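Local coordinates for putative hydrolase (Bacteroides ovatus, PDB 4HBS), which is of unconfirmed function but is probably a glycoside hydrolase-like enzyme, built as a five-bladed beta-propeller related to the beta-fructosidase clan, at residues 24-29 with 38-43; 97-102 with 112-117; 136-141 with 211-216; 228-233 with 252-257. All coordinates share one frame; numbering follows the deposited sequence.

Interaction 1: residues 24-29 with 38-43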
loop_
_atom_site.group_PDB
_atom_site.type_symbol
_atom_site.label_atom_id
_atom_site.label_comp_id
_atom_site.label_asym_id
_atom_site.label_seq_id
_atom_site.Cartn_x
_atom_site.Cartn_y
_atom_site.Cartn_z
ATOM N N LEU A 24 -18.693 2.780 -11.126
ATOM C CA LEU A 24 -17.793 3.926 -11.054
ATOM C C LEU A 24 -18.647 5.202 -11.085
ATOM O O LEU A 24 -19.693 5.225 -11.740
ATOM C CB LEU A 24 -16.783 3.919 -12.223
ATOM C CG LEU A 24 -15.901 2.678 -12.379
ATOM C CD1 LEU A 24 -14.880 2.888 -13.446
ATOM C CD2 LEU A 24 -15.209 2.331 -11.101
ATOM N N GLU A 25 -18.227 6.241 -10.354
ATOM C CA GLU A 25 -18.935 7.517 -10.308
ATOM C C GLU A 25 -17.927 8.598 -10.682
ATOM O O GLU A 25 -16.964 8.788 -9.945
ATOM C CB GLU A 25 -19.535 7.728 -8.905
ATOM C CG GLU A 25 -20.532 8.872 -8.789
ATOM C CD GLU A 25 -20.549 9.511 -7.416
ATOM O OE1 GLU A 25 -21.064 8.869 -6.470
ATOM O OE2 GLU A 25 -19.988 10.622 -7.269
ATOM N N LEU A 26 -18.100 9.260 -11.855
ATOM C CA LEU A 26 -17.157 10.286 -12.317
ATOM C C LEU A 26 -17.080 11.427 -11.325
ATOM O O LEU A 26 -18.105 11.824 -10.781
ATOM C CB LEU A 26 -17.568 10.831 -13.695
ATOM C CG LEU A 26 -16.567 11.751 -14.389
ATOM C CD1 LEU A 26 -15.443 10.973 -15.005
ATOM C CD2 LEU A 26 -17.229 12.529 -15.449
HETATM N N MSE A 27 -15.865 11.936 -11.068
HETATM C CA MSE A 27 -15.669 13.049 -10.140
HETATM C C MSE A 27 -15.644 14.325 -10.913
HETATM O O MSE A 27 -15.166 14.326 -12.045
HETATM C CB MSE A 27 -14.378 12.887 -9.337
HETATM C CG MSE A 27 -14.558 12.005 -8.143
HETATM SE SE MSE A 27 -12.947 11.817 -7.153
HETATM C CE MSE A 27 -12.895 13.503 -6.322
ATOM N N PRO A 28 -16.134 15.445 -10.343
ATOM C CA PRO A 28 -16.143 16.700 -11.107
ATOM C C PRO A 28 -14.745 17.249 -11.355
ATOM O O PRO A 28 -13.826 16.950 -10.582
ATOM C CB PRO A 28 -16.956 17.642 -10.216
ATOM C CG PRO A 28 -16.777 17.114 -8.854
ATOM C CD PRO A 28 -16.712 15.633 -8.997
ATOM N N ASN A 29 -14.576 18.007 -12.466
ATOM C CA ASN A 29 -13.308 18.690 -12.775
ATOM C C ASN A 29 -12.966 19.494 -11.513
ATOM O O ASN A 29 -13.754 20.352 -11.105
ATOM C CB ASN A 29 -13.414 19.580 -14.051
ATOM C CG ASN A 29 -14.687 20.414 -14.151
ATOM O OD1 ASN A 29 -15.787 19.867 -14.284
ATOM N ND2 ASN A 29 -14.584 21.747 -14.071
ATOM N N PHE A 38 -9.945 11.407 -16.856
ATOM C CA PHE A 38 -11.225 11.055 -16.231
ATOM C C PHE A 38 -10.968 10.307 -14.946
ATOM O O PHE A 38 -10.364 9.244 -14.979
ATOM C CB PHE A 38 -12.082 10.233 -17.190
ATOM C CG PHE A 38 -12.310 10.972 -18.483
ATOM C CD1 PHE A 38 -13.244 12.001 -18.558
ATOM C CD2 PHE A 38 -11.485 10.754 -19.583
ATOM C CE1 PHE A 38 -13.413 12.732 -19.739
ATOM C CE2 PHE A 38 -11.659 11.486 -20.765
ATOM C CZ PHE A 38 -12.614 12.479 -20.829
ATOM N N VAL A 39 -11.380 10.897 -13.808
ATOM C CA VAL A 39 -11.211 10.332 -12.468
ATOM C C VAL A 39 -12.566 9.863 -11.975
ATOM O O VAL A 39 -13.561 10.577 -12.137
ATOM C CB VAL A 39 -10.605 11.366 -11.493
ATOM C CG1 VAL A 39 -10.385 10.753 -10.117
ATOM C CG2 VAL A 39 -9.303 11.939 -12.030
ATOM N N TYR A 40 -12.601 8.683 -11.341
ATOM C CA TYR A 40 -13.828 8.089 -10.831
ATOM C C TYR A 40 -13.668 7.586 -9.442
ATOM O O TYR A 40 -12.588 7.117 -9.095
ATOM C CB TYR A 40 -14.215 6.871 -11.677
ATOM C CG TYR A 40 -14.542 7.157 -13.115
ATOM C CD1 TYR A 40 -13.540 7.246 -14.071
ATOM C CD2 TYR A 40 -15.860 7.228 -13.549
ATOM C CE1 TYR A 40 -13.836 7.508 -15.410
ATOM C CE2 TYR A 40 -16.174 7.463 -14.889
ATOM C CZ TYR A 40 -15.157 7.597 -15.818
ATOM O OH TYR A 40 -15.450 7.846 -17.134
ATOM N N LYS A 41 -14.765 7.569 -8.677
ATOM C CA LYS A 41 -14.813 6.923 -7.378
ATOM C C LYS A 41 -15.227 5.477 -7.655
ATOM O O LYS A 41 -16.278 5.291 -8.267
ATOM C CB LYS A 41 -15.858 7.591 -6.458
ATOM C CG LYS A 41 -15.564 8.993 -6.020
ATOM C CD LYS A 41 -16.783 9.588 -5.281
ATOM C CE LYS A 41 -16.430 10.777 -4.405
ATOM N NZ LYS A 41 -17.415 11.893 -4.538
ATOM N N ASP A 42 -14.451 4.464 -7.255
ATOM C CA ASP A 42 -14.884 3.070 -7.466
ATOM C C ASP A 42 -15.835 2.700 -6.301
ATOM O O ASP A 42 -15.369 2.383 -5.203
ATOM C CB ASP A 42 -13.676 2.101 -7.574
ATOM C CG ASP A 42 -14.033 0.700 -8.041
ATOM O OD1 ASP A 42 -15.153 0.245 -7.750
ATOM O OD2 ASP A 42 -13.186 0.062 -8.701
ATOM N N LEU A 43 -17.171 2.771 -6.536
ATOM C CA LEU A 43 -18.148 2.498 -5.480
ATOM C C LEU A 43 -18.268 1.005 -5.217
ATOM O O LEU A 43 -18.654 0.632 -4.106
ATOM C CB LEU A 43 -19.515 3.095 -5.797
ATOM C CG LEU A 43 -19.559 4.588 -6.194
ATOM C CD1 LEU A 43 -20.984 5.041 -6.351
ATOM C CD2 LEU A 43 -18.839 5.472 -5.184
#
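The ring of Tyr-40 has Leu-26 over one face, its CD1 3.7 Å from the ring centroid and 21° off the normal, a CH-pi contact; Leu-24 CD1 lies more distantly over the opposite face, near the rim. The same Leu-26 methyl reaches the edge of the Phe-38 ring, close to its plane. Leu-26 CG is anti to the backbone N (chi1 -171°), which swings CD1 across to both aromatics. Beyond them, Leu-24 CD2 packs on the carboxylate of Asp-42, whose OD2 is salt-bridged to Arg-401 of the next strand.

On the other face of the hairpin, Glu-25 and Lys-41 run side by side, their OE2 and NZ only in a long ion pair of 4.0 Å, while the Met-27 side chain crosses that of Lys-41 at about a right angle, CG against CG. Backbone hydrogen bonds join the segments: Lys-41 N to Glu-25 O at 2.8 Å, Glu-25 N to Lys-41 O, and Met-27 N to Val-39 O. Backbone bonds and apolar packing therefore probably hold this edge strand more than charge does.

Interaction 2: residues 97-102 with 112-117; sequences NSIMVQ and VWLADY
Met-100, a selenomethionine, lies obliquely over the six-membered ring of the Trp-113 indole. Its CB lies 3.5 Å from Trp-113 CE3, and CG sits over the face of the six-membered ring, 3.8 Å from the centroid and 15° off the normal, while also touching the backbone carbonyl of Val-112. The selenium stands higher above that ring, its SE atom 4.9 Å from the centroid, a Met-aromatic contact at a distance; CE then bends back to Trp-113 CH2 at 3.8 Å. With CG anti to the backbone N (chi1 176°) and bends at the next two torsions, the chain folds over the indole instead of running past it. Trp-55 also stacks on Trp-113.

Turned the other way, Leu-114 CD1 packs against Val-101 CG2 at 3.5 Å and, more loosely, against Ile-99 CD1. Val-101 and Val-112 form a hydrogen-bonded antiparallel pair: Val-101 N meets Val-112 O from above the carbonyl plane, and Val-112 N returns the bond to Val-101 O at 2.8 Å. Past this pair the bond from Leu-114 N to Ile-99 O is weak, and a water links Ile-99 N to Leu-114 O where the second strand departs in an inverse gamma turn centred on Leu-114. The arrangement is a beta hairpin at the edge of a four-stranded antiparallel sheet, as in the blades of a beta-propeller.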
loop_
_atom_site.group_PDB
_atom_site.type_symbol
_atom_site.label_atom_id
_atom_site.label_comp_id
_atom_site.label_asym_id
_atom_site.label_seq_id
_atom_site.Cartn_x
_atom_site.Cartn_y
_atom_site.Cartn_z
ATOM N N ASN A 97 -0.815 -6.190 11.695
ATOM C CA ASN A 97 -0.847 -6.536 10.286
ATOM C C ASN A 97 -1.703 -7.771 10.083
ATOM O O ASN A 97 -1.939 -8.544 11.018
ATOM C CB ASN A 97 0.560 -6.742 9.692
ATOM C CG ASN A 97 1.393 -7.742 10.436
ATOM O OD1 ASN A 97 1.040 -8.910 10.521
ATOM N ND2 ASN A 97 2.507 -7.312 11.029
ATOM N N SER A 98 -2.162 -7.946 8.860
ATOM C CA SER A 98 -2.997 -9.073 8.483
ATOM C C SER A 98 -2.996 -9.193 6.991
ATOM O O SER A 98 -2.538 -8.273 6.302
ATOM C CB SER A 98 -4.420 -8.900 9.009
ATOM O OG SER A 98 -4.988 -7.659 8.634
ATOM N N ILE A 99 -3.452 -10.335 6.481
ATOM C CA ILE A 99 -3.485 -10.563 5.049
ATOM C C ILE A 99 -4.837 -11.157 4.644
ATOM O O ILE A 99 -5.643 -11.579 5.485
ATOM C CB ILE A 99 -2.281 -11.440 4.581
ATOM C CG1 ILE A 99 -2.385 -12.898 5.106
ATOM C CG2 ILE A 99 -0.938 -10.776 4.977
ATOM C CD1 ILE A 99 -1.255 -13.844 4.709
HETATM N N MSE A 100 -5.072 -11.152 3.344
HETATM C CA MSE A 100 -6.297 -11.649 2.720
HETATM C C MSE A 100 -6.000 -12.059 1.271
HETATM O O MSE A 100 -5.025 -11.577 0.692
HETATM C CB MSE A 100 -7.363 -10.523 2.784
HETATM C CG MSE A 100 -8.693 -10.828 2.091
HETATM SE SE MSE A 100 -8.762 -10.164 0.315
HETATM C CE MSE A 100 -9.065 -8.436 0.695
ATOM N N VAL A 101 -6.808 -12.976 0.714
ATOM C CA VAL A 101 -6.707 -13.418 -0.685
ATOM C C VAL A 101 -8.033 -13.135 -1.357
ATOM O O VAL A 101 -9.054 -13.620 -0.881
ATOM C CB VAL A 101 -6.340 -14.924 -0.865
ATOM C CG1 VAL A 101 -6.248 -15.265 -2.349
ATOM C CG2 VAL A 101 -5.039 -15.281 -0.156
ATOM N N GLN A 102 -8.024 -12.367 -2.451
ATOM C CA GLN A 102 -9.225 -12.084 -3.230
ATOM C C GLN A 102 -9.261 -13.040 -4.384
ATOM O O GLN A 102 -8.304 -13.061 -5.154
ATOM C CB GLN A 102 -9.211 -10.653 -3.749
ATOM C CG GLN A 102 -10.388 -10.290 -4.659
ATOM C CD GLN A 102 -10.235 -8.951 -5.310
ATOM O OE1 GLN A 102 -9.221 -8.278 -5.175
ATOM N NE2 GLN A 102 -11.219 -8.560 -6.082
ATOM N N VAL A 112 -11.127 -13.614 0.958
ATOM C CA VAL A 112 -10.788 -14.703 1.891
ATOM C C VAL A 112 -9.789 -14.199 2.946
ATOM O O VAL A 112 -8.578 -14.269 2.735
ATOM C CB VAL A 112 -10.253 -15.950 1.139
ATOM C CG1 VAL A 112 -10.027 -17.112 2.099
ATOM C CG2 VAL A 112 -11.219 -16.356 0.020
ATOM N N TRP A 113 -10.308 -13.734 4.098
ATOM C CA TRP A 113 -9.483 -13.199 5.193
ATOM C C TRP A 113 -8.724 -14.339 5.855
ATOM O O TRP A 113 -9.351 -15.185 6.511
ATOM C CB TRP A 113 -10.356 -12.449 6.230
ATOM C CG TRP A 113 -11.167 -11.357 5.613
ATOM C CD1 TRP A 113 -12.433 -11.464 5.106
ATOM C CD2 TRP A 113 -10.679 -10.073 5.207
ATOM N NE1 TRP A 113 -12.779 -10.308 4.448
ATOM C CE2 TRP A 113 -11.711 -9.442 4.473
ATOM C CE3 TRP A 113 -9.469 -9.393 5.394
ATOM C CZ2 TRP A 113 -11.568 -8.152 3.936
ATOM C CZ3 TRP A 113 -9.316 -8.136 4.840
ATOM C CH2 TRP A 113 -10.362 -7.518 4.134
ATOM N N LEU A 114 -7.383 -14.396 5.669
ATOM C CA LEU A 114 -6.549 -15.459 6.247
ATOM C C LEU A 114 -6.140 -15.005 7.629
ATOM O O LEU A 114 -4.949 -14.794 7.913
ATOM C CB LEU A 114 -5.321 -15.743 5.363
ATOM C CG LEU A 114 -5.565 -16.023 3.893
ATOM C CD1 LEU A 114 -4.270 -16.080 3.174
ATOM C CD2 LEU A 114 -6.349 -17.298 3.700
ATOM N N ALA A 115 -7.145 -14.879 8.507
ATOM C CA ALA A 115 -6.995 -14.299 9.813
ATOM C C ALA A 115 -6.895 -15.306 10.940
ATOM O O ALA A 115 -7.513 -16.367 10.906
ATOM C CB ALA A 115 -8.156 -13.372 10.077
ATOM N N ASP A 116 -6.138 -14.908 11.976
ATOM C CA ASP A 116 -5.894 -15.640 13.223
ATOM C C ASP A 116 -7.001 -15.225 14.202
ATOM O O ASP A 116 -6.751 -14.460 15.126
ATOM C CB ASP A 116 -4.471 -15.253 13.734
ATOM C CG ASP A 116 -3.906 -16.045 14.892
ATOM O OD1 ASP A 116 -4.702 -16.677 15.633
ATOM O OD2 ASP A 116 -2.669 -16.011 15.080
ATOM N N TYR A 117 -8.241 -15.675 13.958
ATOM C CA TYR A 117 -9.374 -15.272 14.798
ATOM C C TYR A 117 -9.239 -15.727 16.232
ATOM O O TYR A 117 -8.722 -16.810 16.479
ATOM C CB TYR A 117 -10.696 -15.807 14.256
ATOM C CG TYR A 117 -11.143 -15.134 12.989
ATOM C CD1 TYR A 117 -11.608 -13.826 12.999
ATOM C CD2 TYR A 117 -11.152 -15.817 11.784
ATOM C CE1 TYR A 117 -12.026 -13.196 11.829
ATOM C CE2 TYR A 117 -11.593 -15.211 10.611
ATOM C CZ TYR A 117 -12.021 -13.895 10.634
ATOM O OH TYR A 117 -12.477 -13.287 9.486
HETATM O O HOH W 1 -4.073 -12.148 8.593
#

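Interaction 3: residues 136-141 with 211-216; sequences RHPKAT and ISRNDN
Arg-213 reaches from the edge strand 210-218 to the loop at Arg-136 and supplies the direct hydrogen bond of the contact: its NH2 donates to Arg-136 O at 2.7 Å, in the guanidinium plane and nearly along the C=O axis. A water extends the link, accepting from Arg-136 N and from Arg-213 NH1, so that both ends of the Arg-136 backbone are engaged.

The charged interaction lies within the strand segment. Arg-213 grips Asp-215 side-on, NE to OD1 at 2.9 Å and NH2 to OD2 at 2.9 Å, the latter bond at 169°. NH2 thus serves two acceptors, which should fix the guanidinium rotation. Asp-215 OD2 also bonds to Tyr-158 OH.

Van der Waals contact comes from Pro-138, whose CD and CG rest against the Asp-215 carboxylate, CD 3.3 Å from OD2. The proline lies in a type I turn from His-137 to Ala-140, where Lys-139 N donates to His-137 ND1 in the ring plane.

This surface contact ties the loop between strand 131-132 and helix 144-148 to an outer strand of a four-stranded sheet. Tyr-158, on strand 156-165 at the other edge, touches Pro-138 and Arg-213, while Arg-136 turns to Asp-153 and packs on helix 144-148.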
loop_
_atom_site.group_PDB
_atom_site.type_symbol
_atom_site.label_atom_id
_atom_site.label_comp_id
_atom_site.label_asym_id
_atom_site.label_seq_id
_atom_site.Cartn_x
_atom_site.Cartn_y
_atom_site.Cartn_z
ATOM N N ARG A 136 4.577 -11.344 13.766
ATOM C CA ARG A 136 5.028 -10.679 14.974
ATOM C C ARG A 136 6.518 -10.403 14.895
ATOM O O ARG A 136 7.256 -11.233 14.369
ATOM C CB ARG A 136 4.710 -11.597 16.187
ATOM C CG ARG A 136 3.836 -10.959 17.208
ATOM C CD ARG A 136 3.169 -11.944 18.142
ATOM N NE ARG A 136 4.095 -12.549 19.111
ATOM C CZ ARG A 136 4.579 -11.959 20.206
ATOM N NH1 ARG A 136 4.249 -10.709 20.497
ATOM N NH2 ARG A 136 5.393 -12.620 21.019
ATOM N N HIS A 137 6.978 -9.281 15.457
ATOM C CA HIS A 137 8.401 -8.991 15.462
ATOM C C HIS A 137 9.114 -9.759 16.607
ATOM O O HIS A 137 8.705 -9.651 17.770
ATOM C CB HIS A 137 8.680 -7.495 15.597
ATOM C CG HIS A 137 10.083 -7.173 15.220
ATOM N ND1 HIS A 137 11.131 -7.446 16.064
ATOM C CD2 HIS A 137 10.571 -6.708 14.052
ATOM C CE1 HIS A 137 12.223 -7.121 15.393
ATOM N NE2 HIS A 137 11.932 -6.670 14.179
ATOM N N PRO A 138 10.242 -10.446 16.316
ATOM C CA PRO A 138 10.981 -11.153 17.378
ATOM C C PRO A 138 11.317 -10.334 18.626
ATOM O O PRO A 138 11.368 -10.915 19.704
ATOM C CB PRO A 138 12.270 -11.556 16.680
ATOM C CG PRO A 138 11.914 -11.673 15.268
ATOM C CD PRO A 138 10.864 -10.667 14.996
ATOM N N LYS A 139 11.569 -9.008 18.493
ATOM C CA LYS A 139 11.895 -8.146 19.640
ATOM C C LYS A 139 10.655 -7.808 20.508
ATOM O O LYS A 139 10.841 -7.252 21.586
ATOM C CB LYS A 139 12.549 -6.822 19.177
ATOM C CG LYS A 139 13.991 -6.952 18.710
ATOM C CD LYS A 139 14.604 -5.594 18.281
ATOM C CE LYS A 139 15.383 -4.897 19.387
ATOM N NZ LYS A 139 15.928 -3.574 18.952
ATOM N N ALA A 140 9.402 -8.090 20.037
ATOM C CA ALA A 140 8.175 -7.770 20.786
ATOM C C ALA A 140 8.100 -8.599 22.033
ATOM O O ALA A 140 8.252 -9.817 21.964
ATOM C CB ALA A 140 6.951 -7.996 19.934
ATOM N N THR A 141 7.875 -7.941 23.179
ATOM C CA THR A 141 7.934 -8.561 24.498
ATOM C C THR A 141 6.620 -9.158 25.040
ATOM O O THR A 141 6.700 -9.859 26.057
ATOM C CB THR A 141 8.480 -7.534 25.502
ATOM O OG1 THR A 141 7.649 -6.369 25.484
ATOM C CG2 THR A 141 9.936 -7.152 25.203
ATOM N N ILE A 211 6.114 -20.037 4.620
ATOM C CA ILE A 211 7.094 -21.127 4.471
ATOM C C ILE A 211 8.421 -20.811 5.176
ATOM O O ILE A 211 9.034 -21.722 5.744
ATOM C CB ILE A 211 7.327 -21.425 2.954
ATOM C CG1 ILE A 211 6.065 -22.015 2.317
ATOM C CG2 ILE A 211 8.550 -22.316 2.704
ATOM C CD1 ILE A 211 5.320 -23.121 3.174
ATOM N N SER A 212 8.901 -19.562 5.085
ATOM C CA SER A 212 10.168 -19.187 5.721
ATOM C C SER A 212 10.204 -17.706 6.015
ATOM O O SER A 212 9.598 -16.925 5.286
ATOM C CB SER A 212 11.361 -19.584 4.843
ATOM O OG SER A 212 11.679 -18.639 3.834
ATOM N N ARG A 213 10.924 -17.327 7.072
ATOM C CA ARG A 213 11.090 -15.937 7.478
ATOM C C ARG A 213 12.540 -15.681 7.886
ATOM O O ARG A 213 13.134 -16.499 8.600
ATOM C CB ARG A 213 10.131 -15.567 8.627
ATOM C CG ARG A 213 10.273 -16.402 9.905
ATOM C CD ARG A 213 9.135 -16.162 10.874
ATOM N NE ARG A 213 9.184 -14.814 11.438
ATOM C CZ ARG A 213 8.268 -14.291 12.255
ATOM N NH1 ARG A 213 7.200 -15.002 12.615
ATOM N NH2 ARG A 213 8.407 -13.050 12.712
ATOM N N ASN A 214 13.122 -14.570 7.392
ATOM C CA ASN A 214 14.469 -14.142 7.750
ATOM C C ASN A 214 14.302 -12.818 8.424
ATOM O O ASN A 214 14.394 -11.789 7.773
ATOM C CB ASN A 214 15.381 -14.056 6.522
ATOM C CG ASN A 214 16.825 -13.696 6.833
ATOM O OD1 ASN A 214 17.207 -13.417 7.979
ATOM N ND2 ASN A 214 17.662 -13.698 5.816
ATOM N N ASP A 215 14.043 -12.830 9.733
ATOM C CA ASP A 215 13.819 -11.580 10.477
ATOM C C ASP A 215 15.060 -10.678 10.556
ATOM O O ASP A 215 14.901 -9.499 10.854
ATOM C CB ASP A 215 13.289 -11.860 11.871
ATOM C CG ASP A 215 11.928 -12.498 11.824
ATOM O OD1 ASP A 215 11.857 -13.729 11.609
ATOM O OD2 ASP A 215 10.925 -11.759 11.908
ATOM N N ASN A 216 16.275 -11.213 10.256
ATOM C CA ASN A 216 17.529 -10.445 10.237
ATOM C C ASN A 216 17.993 -10.174 8.775
ATOM O O ASN A 216 19.194 -10.041 8.542
ATOM C CB ASN A 216 18.644 -11.195 11.012
ATOM C CG ASN A 216 18.213 -11.790 12.346
ATOM O OD1 ASN A 216 17.942 -11.068 13.319
ATOM N ND2 ASN A 216 18.161 -13.122 12.433
HETATM O O HOH W 2 4.673 -14.441 14.044
#

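Interaction 4: residues 228-233 with 252-257; sequences MWEDED and ATRDLG
Arg-254 lies across Glu-230 at about a right angle, its CB, CG and CD each about 3.5 Å from OE2 of that glutamate, while Glu-230 CG sits 3.5 Å from Arg-254 NH1. The carboxylate and guanidinium planes are 53° apart, and the ion pair between Glu-230 OE2 and Arg-254 NH1 is long at 4.0 Å. The arginine chain, extended from CG to NE, carries its head to the turn after the strand, where NH1 donates to Asp-231 O at 3.0 Å from above the carbonyl plane.

Asp-231 shapes that turn: OD2 accepts from Asp-233 N, an Asx turn, and OD1 accepts from Trp-229 NE1 on its anti lone pair and is also hydrogen-bonded to Tyr-307 OH. Deeper in, the selenium of Met-228, a selenomethionine, packs on Leu-256 CD1 at 4.1 Å. The loop 252-257 is shaped by an ST turn at Thr-253 and an Asx turn at Asp-255. The contact joins a strand end to an interstrand loop within one antiparallel sheet, consistent with a blade of the propeller.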
loop_
_atom_site.group_PDB
_atom_site.type_symbol
_atom_site.label_atom_id
_atom_site.label_comp_id
_atom_site.label_asym_id
_atom_site.label_seq_id
_atom_site.Cartn_x
_atom_site.Cartn_y
_atom_site.Cartn_z
HETATM N N MSE A 228 7.894 -1.562 -5.291
HETATM C CA MSE A 228 8.782 -2.300 -6.174
HETATM C C MSE A 228 8.402 -2.177 -7.622
HETATM O O MSE A 228 7.294 -1.752 -7.948
HETATM C CB MSE A 228 8.712 -3.774 -5.806
HETATM C CG MSE A 228 9.795 -4.213 -4.899
HETATM SE SE MSE A 228 9.460 -5.926 -4.054
HETATM C CE MSE A 228 8.439 -6.701 -5.227
ATOM N N TRP A 229 9.313 -2.605 -8.497
ATOM C CA TRP A 229 9.064 -2.690 -9.927
ATOM C C TRP A 229 9.908 -3.826 -10.525
ATOM O O TRP A 229 11.129 -3.704 -10.589
ATOM C CB TRP A 229 9.336 -1.361 -10.650
ATOM C CG TRP A 229 9.304 -1.530 -12.133
ATOM C CD1 TRP A 229 10.378 -1.561 -12.972
ATOM C CD2 TRP A 229 8.187 -1.994 -12.902
ATOM N NE1 TRP A 229 9.983 -1.945 -14.231
ATOM C CE2 TRP A 229 8.637 -2.182 -14.223
ATOM C CE3 TRP A 229 6.833 -2.224 -12.611
ATOM C CZ2 TRP A 229 7.780 -2.553 -15.256
ATOM C CZ3 TRP A 229 5.985 -2.591 -13.640
ATOM C CH2 TRP A 229 6.468 -2.791 -14.935
ATOM N N GLU A 230 9.265 -4.922 -10.954
ATOM C CA GLU A 230 9.958 -6.043 -11.587
ATOM C C GLU A 230 10.122 -5.672 -13.066
ATOM O O GLU A 230 9.132 -5.639 -13.795
ATOM C CB GLU A 230 9.170 -7.353 -11.372
ATOM C CG GLU A 230 9.912 -8.611 -11.805
ATOM C CD GLU A 230 9.550 -9.876 -11.045
ATOM O OE1 GLU A 230 8.371 -10.012 -10.637
ATOM O OE2 GLU A 230 10.448 -10.726 -10.844
ATOM N N ASP A 231 11.356 -5.305 -13.480
ATOM C CA ASP A 231 11.648 -4.836 -14.845
ATOM C C ASP A 231 12.046 -5.962 -15.804
ATOM O O ASP A 231 12.534 -7.001 -15.377
ATOM C CB ASP A 231 12.790 -3.803 -14.793
ATOM C CG ASP A 231 12.956 -2.994 -16.063
ATOM O OD1 ASP A 231 12.181 -2.055 -16.265
ATOM O OD2 ASP A 231 13.808 -3.364 -16.893
ATOM N N GLU A 232 11.879 -5.710 -17.120
ATOM C CA GLU A 232 12.273 -6.619 -18.206
ATOM C C GLU A 232 13.754 -7.024 -18.126
ATOM O O GLU A 232 14.110 -8.102 -18.618
ATOM C CB GLU A 232 12.065 -5.951 -19.588
ATOM C CG GLU A 232 10.630 -5.765 -20.049
ATOM C CD GLU A 232 10.540 -5.053 -21.390
ATOM O OE1 GLU A 232 11.174 -5.531 -22.362
ATOM O OE2 GLU A 232 9.859 -4.003 -21.465
ATOM N N ASP A 233 14.630 -6.145 -17.550
ATOM C CA ASP A 233 16.077 -6.403 -17.469
ATOM C C ASP A 233 16.520 -7.377 -16.326
ATOM O O ASP A 233 17.716 -7.430 -16.023
ATOM C CB ASP A 233 16.876 -5.077 -17.386
ATOM C CG ASP A 233 16.688 -4.217 -16.150
ATOM O OD1 ASP A 233 16.231 -4.751 -15.110
ATOM O OD2 ASP A 233 16.980 -3.010 -16.228
ATOM N N ALA A 252 19.855 -8.364 -7.813
ATOM C CA ALA A 252 20.685 -8.870 -8.908
ATOM C C ALA A 252 19.869 -9.704 -9.911
ATOM O O ALA A 252 20.062 -9.572 -11.122
ATOM C CB ALA A 252 21.822 -9.702 -8.355
ATOM N N THR A 253 18.963 -10.555 -9.407
ATOM C CA THR A 253 18.106 -11.423 -10.225
ATOM C C THR A 253 16.637 -11.209 -9.795
ATOM O O THR A 253 16.357 -10.305 -8.995
ATOM C CB THR A 253 18.558 -12.886 -10.063
ATOM O OG1 THR A 253 18.076 -13.405 -8.825
ATOM C CG2 THR A 253 20.074 -13.048 -10.125
ATOM N N ARG A 254 15.701 -12.047 -10.303
ATOM C CA ARG A 254 14.281 -11.941 -9.921
ATOM C C ARG A 254 14.019 -12.525 -8.509
ATOM O O ARG A 254 12.890 -12.431 -8.029
ATOM C CB ARG A 254 13.372 -12.598 -10.966
ATOM C CG ARG A 254 13.387 -11.835 -12.276
ATOM C CD ARG A 254 12.371 -12.357 -13.267
ATOM N NE ARG A 254 12.680 -11.940 -14.642
ATOM C CZ ARG A 254 12.450 -10.728 -15.156
ATOM N NH1 ARG A 254 11.904 -9.768 -14.411
ATOM N NH2 ARG A 254 12.774 -10.465 -16.419
ATOM N N ASP A 255 15.056 -13.125 -7.849
ATOM C CA ASP A 255 14.951 -13.590 -6.464
ATOM C C ASP A 255 15.061 -12.347 -5.569
ATOM O O ASP A 255 16.071 -11.646 -5.621
ATOM C CB ASP A 255 16.065 -14.623 -6.126
ATOM C CG ASP A 255 15.894 -15.380 -4.810
ATOM O OD1 ASP A 255 15.152 -14.891 -3.933
ATOM O OD2 ASP A 255 16.543 -16.445 -4.642
ATOM N N LEU A 256 14.037 -12.056 -4.769
ATOM C CA LEU A 256 14.073 -10.908 -3.863
ATOM C C LEU A 256 15.271 -11.028 -2.879
ATOM O O LEU A 256 15.850 -10.010 -2.500
ATOM C CB LEU A 256 12.729 -10.793 -3.104
ATOM C CG LEU A 256 12.444 -9.528 -2.300
ATOM C CD1 LEU A 256 12.745 -8.270 -3.102
ATOM C CD2 LEU A 256 11.002 -9.510 -1.873
ATOM N N GLY A 257 15.667 -12.265 -2.544
ATOM C CA GLY A 257 16.810 -12.531 -1.675
ATOM C C GLY A 257 18.191 -12.374 -2.305
ATOM O O GLY A 257 19.190 -12.603 -1.617
#

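Overall arrangement
The four contacts follow one another along the chain, each closing before the next opens. Each involves a strand of a different main sheet, consistent with separate blades of a propeller, although in interactions 3 and 4 the partner is a loop. Interactions 1 and 3 lie on opposite sides of the chain's centre, their centres 41 Å apart. Interactions 2 and 3 have the closest centres, about 19 Å apart, with nearest atoms about 5 Å apart but no touch; Tyr-158 bridges them, its backbone O bonding Asn-97 and its hydroxyl Asp-215. Interaction 4 follows interaction 3 through consecutive strands 210-218 and 227-230, with nearest atoms about 8 Å apart. Tyr-45 relates interactions 1 and 2, its backbone N meeting Asp-42 and its hydroxyl Gln-102.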